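Local coordinates for protein N-isopropylammelide isopropylaminohydrolase (PDB 6NBO) that belongs to the amidohydrolase family, metal-dependent hydrolases built on a TIM-barrel fold, and holds zinc ions, at residues V344-A349 and D355-Q360. Numbering follows the deposited sequence.
Sequences VTHGAA and DAYGLQ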
loop_
_atom_site.group_PDB
_atom_site.type_symbol
_atom_site.label_atom_id
_atom_site.label_comp_id
_atom_site.label_asym_id
_atom_site.label_seq_id
_atom_site.Cartn_x
_atom_site.Cartn_y
_atom_site.Cartn_z
ATOM N N VAL A 344 -6.462 4.160 3.599
ATOM C CA VAL A 344 -6.289 3.822 2.189
ATOM C C VAL A 344 -6.381 5.051 1.293
ATOM O O VAL A 344 -6.488 4.917 0.068
ATOM C CB VAL A 344 -7.284 2.731 1.731
ATOM C CG1 VAL A 344 -7.205 1.515 2.647
ATOM C CG2 VAL A 344 -8.729 3.266 1.639
ATOM N N THR A 345 -6.328 6.252 1.880
ATOM C CA THR A 345 -6.257 7.487 1.107
ATOM C C THR A 345 -5.134 8.380 1.647
ATOM O O THR A 345 -3.956 8.069 1.446
ATOM C CB THR A 345 -7.614 8.215 1.095
ATOM O OG1 THR A 345 -8.124 8.359 2.430
ATOM C CG2 THR A 345 -8.650 7.424 0.253
ATOM N N HIS A 346 -5.471 9.494 2.308
ATOM C CA HIS A 346 -4.448 10.482 2.666
ATOM C C HIS A 346 -3.391 9.908 3.604
ATOM O O HIS A 346 -2.205 10.255 3.497
ATOM C CB HIS A 346 -5.097 11.710 3.308
ATOM C CG HIS A 346 -6.096 12.381 2.429
ATOM N ND1 HIS A 346 -7.396 11.941 2.317
ATOM C CD2 HIS A 346 -5.983 13.446 1.599
ATOM C CE1 HIS A 346 -8.046 12.711 1.461
ATOM N NE2 HIS A 346 -7.213 13.636 1.017
ATOM N N GLY A 347 -3.799 9.064 4.555
ATOM C CA GLY A 347 -2.832 8.490 5.483
ATOM C C GLY A 347 -1.875 7.532 4.798
ATOM O O GLY A 347 -0.664 7.573 5.036
ATOM N N ALA A 348 -2.399 6.664 3.929
ATOM C CA ALA A 348 -1.532 5.777 3.156
ATOM C C ALA A 348 -0.575 6.569 2.276
ATOM O O ALA A 348 0.606 6.218 2.150
ATOM C CB ALA A 348 -2.376 4.840 2.285
ATOM N N ALA A 349 -1.072 7.626 1.628
ATOM C CA ALA A 349 -0.198 8.413 0.768
ATOM C C ALA A 349 0.894 9.096 1.585
ATOM O O ALA A 349 2.070 9.084 1.202
ATOM C CB ALA A 349 -1.018 9.440 -0.027
ATOM N N ASP A 355 3.519 11.604 -3.371
ATOM C CA ASP A 355 3.423 13.060 -3.381
ATOM C C ASP A 355 2.259 13.543 -4.251
ATOM O O ASP A 355 1.674 12.782 -5.023
ATOM C CB ASP A 355 4.733 13.663 -3.888
ATOM C CG ASP A 355 5.935 13.213 -3.070
ATOM O OD1 ASP A 355 5.881 13.319 -1.824
ATOM O OD2 ASP A 355 6.927 12.747 -3.674
ATOM N N ALA A 356 1.942 14.844 -4.127
ATOM C CA ALA A 356 0.905 15.496 -4.940
ATOM C C ALA A 356 -0.429 14.759 -4.832
ATOM O O ALA A 356 -1.129 14.539 -5.822
ATOM C CB ALA A 356 1.342 15.609 -6.403
ATOM N N TYR A 357 -0.782 14.381 -3.612
ATOM C CA TYR A 357 -1.951 13.564 -3.341
ATOM C C TYR A 357 -3.134 14.437 -2.934
ATOM O O TYR A 357 -2.974 15.437 -2.239
ATOM C CB TYR A 357 -1.654 12.560 -2.225
ATOM C CG TYR A 357 -2.802 11.613 -2.024
ATOM C CD1 TYR A 357 -2.954 10.519 -2.855
ATOM C CD2 TYR A 357 -3.759 11.833 -1.028
ATOM C CE1 TYR A 357 -4.027 9.656 -2.716
ATOM C CE2 TYR A 357 -4.839 10.977 -0.880
ATOM C CZ TYR A 357 -4.956 9.886 -1.726
ATOM O OH TYR A 357 -6.008 9.026 -1.616
ATOM N N GLY A 358 -4.335 14.033 -3.348
ATOM C CA GLY A 358 -5.535 14.673 -2.839
ATOM C C GLY A 358 -6.429 15.254 -3.915
ATOM O O GLY A 358 -6.265 14.937 -5.097
ATOM N N LEU A 359 -7.386 16.102 -3.519
ATOM C CA LEU A 359 -8.321 16.718 -4.459
ATOM C C LEU A 359 -8.221 18.235 -4.473
ATOM O O LEU A 359 -9.123 18.906 -4.986
ATOM C CB LEU A 359 -9.763 16.304 -4.158
ATOM C CG LEU A 359 -10.070 14.811 -4.262
ATOM C CD1 LEU A 359 -11.512 14.547 -3.850
ATOM C CD2 LEU A 359 -9.812 14.309 -5.674
ATOM N N GLN A 360 -7.164 18.788 -3.927
ATOM C CA GLN A 360 -7.002 20.230 -3.992
ATOM C C GLN A 360 -6.218 20.611 -5.234
ATOM O O GLN A 360 -5.492 19.784 -5.794
ATOM C CB GLN A 360 -6.271 20.738 -2.744
ATOM C CG GLN A 360 -6.918 20.319 -1.432
ATOM C CD GLN A 360 -8.381 20.709 -1.350
ATOM O OE1 GLN A 360 -8.745 21.864 -1.582
ATOM N NE2 GLN A 360 -9.233 19.740 -1.025
#
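Two aromatic rings, Tyr357 and His346, meet edge-to-face: their planes stand at 90° and their centroids lie 5.2 Å apart. The edge of the tyrosine does the approaching, its CE2 sitting 3.7 Å from His346 CD2 above one face of the imidazole, toward the rim of that ring. With chi1 at -174°, Tyr357 carries CG anti to its own backbone N, which sends the ring from the 355-360 loop against the first turn of helix 346-352.

A CH-pi contact occupies one face of the phenol. The methyl CB of Ala349 stands 3.6 Å from the Tyr357 ring centroid and only 20° off the ring normal, so it bears on the face; its nearest ring atom is Tyr357 CG, at 3.4 Å. Ala349 thus meets the ring over a face, while His346 CG lies in its plane at the edge.

In the amidohydrolase fold this packing joins helix 346-352, the third helix after the parallel strand 299-301, to the loop leading into strand 367-370. Strand 56-66, which carries the zinc ligand His65 near its end and is closely followed by a second, His67, also borders the contact: its Pro59 touches both aromatic side chains.

The phenol oxygen makes close van der Waals contact with Thr345, at the N-cap position, where Tyr357 OH is 3.1 Å from Thr345 CA. Polar needs are met elsewhere: Tyr357 OH hydrogen-bonds to Gly60 O, and Thr345 OG1 to Leu341 O. The helix start is held by the backbone bond from Ala349 N to Thr345 O, 2.9 Å long. Beyond the tyrosine, Gly358 CA passes His346 NE2 at 4.3 Å; at the backbone angles of Gly358 a CB would collide with the carbonyl O of Tyr357, which suits glycine.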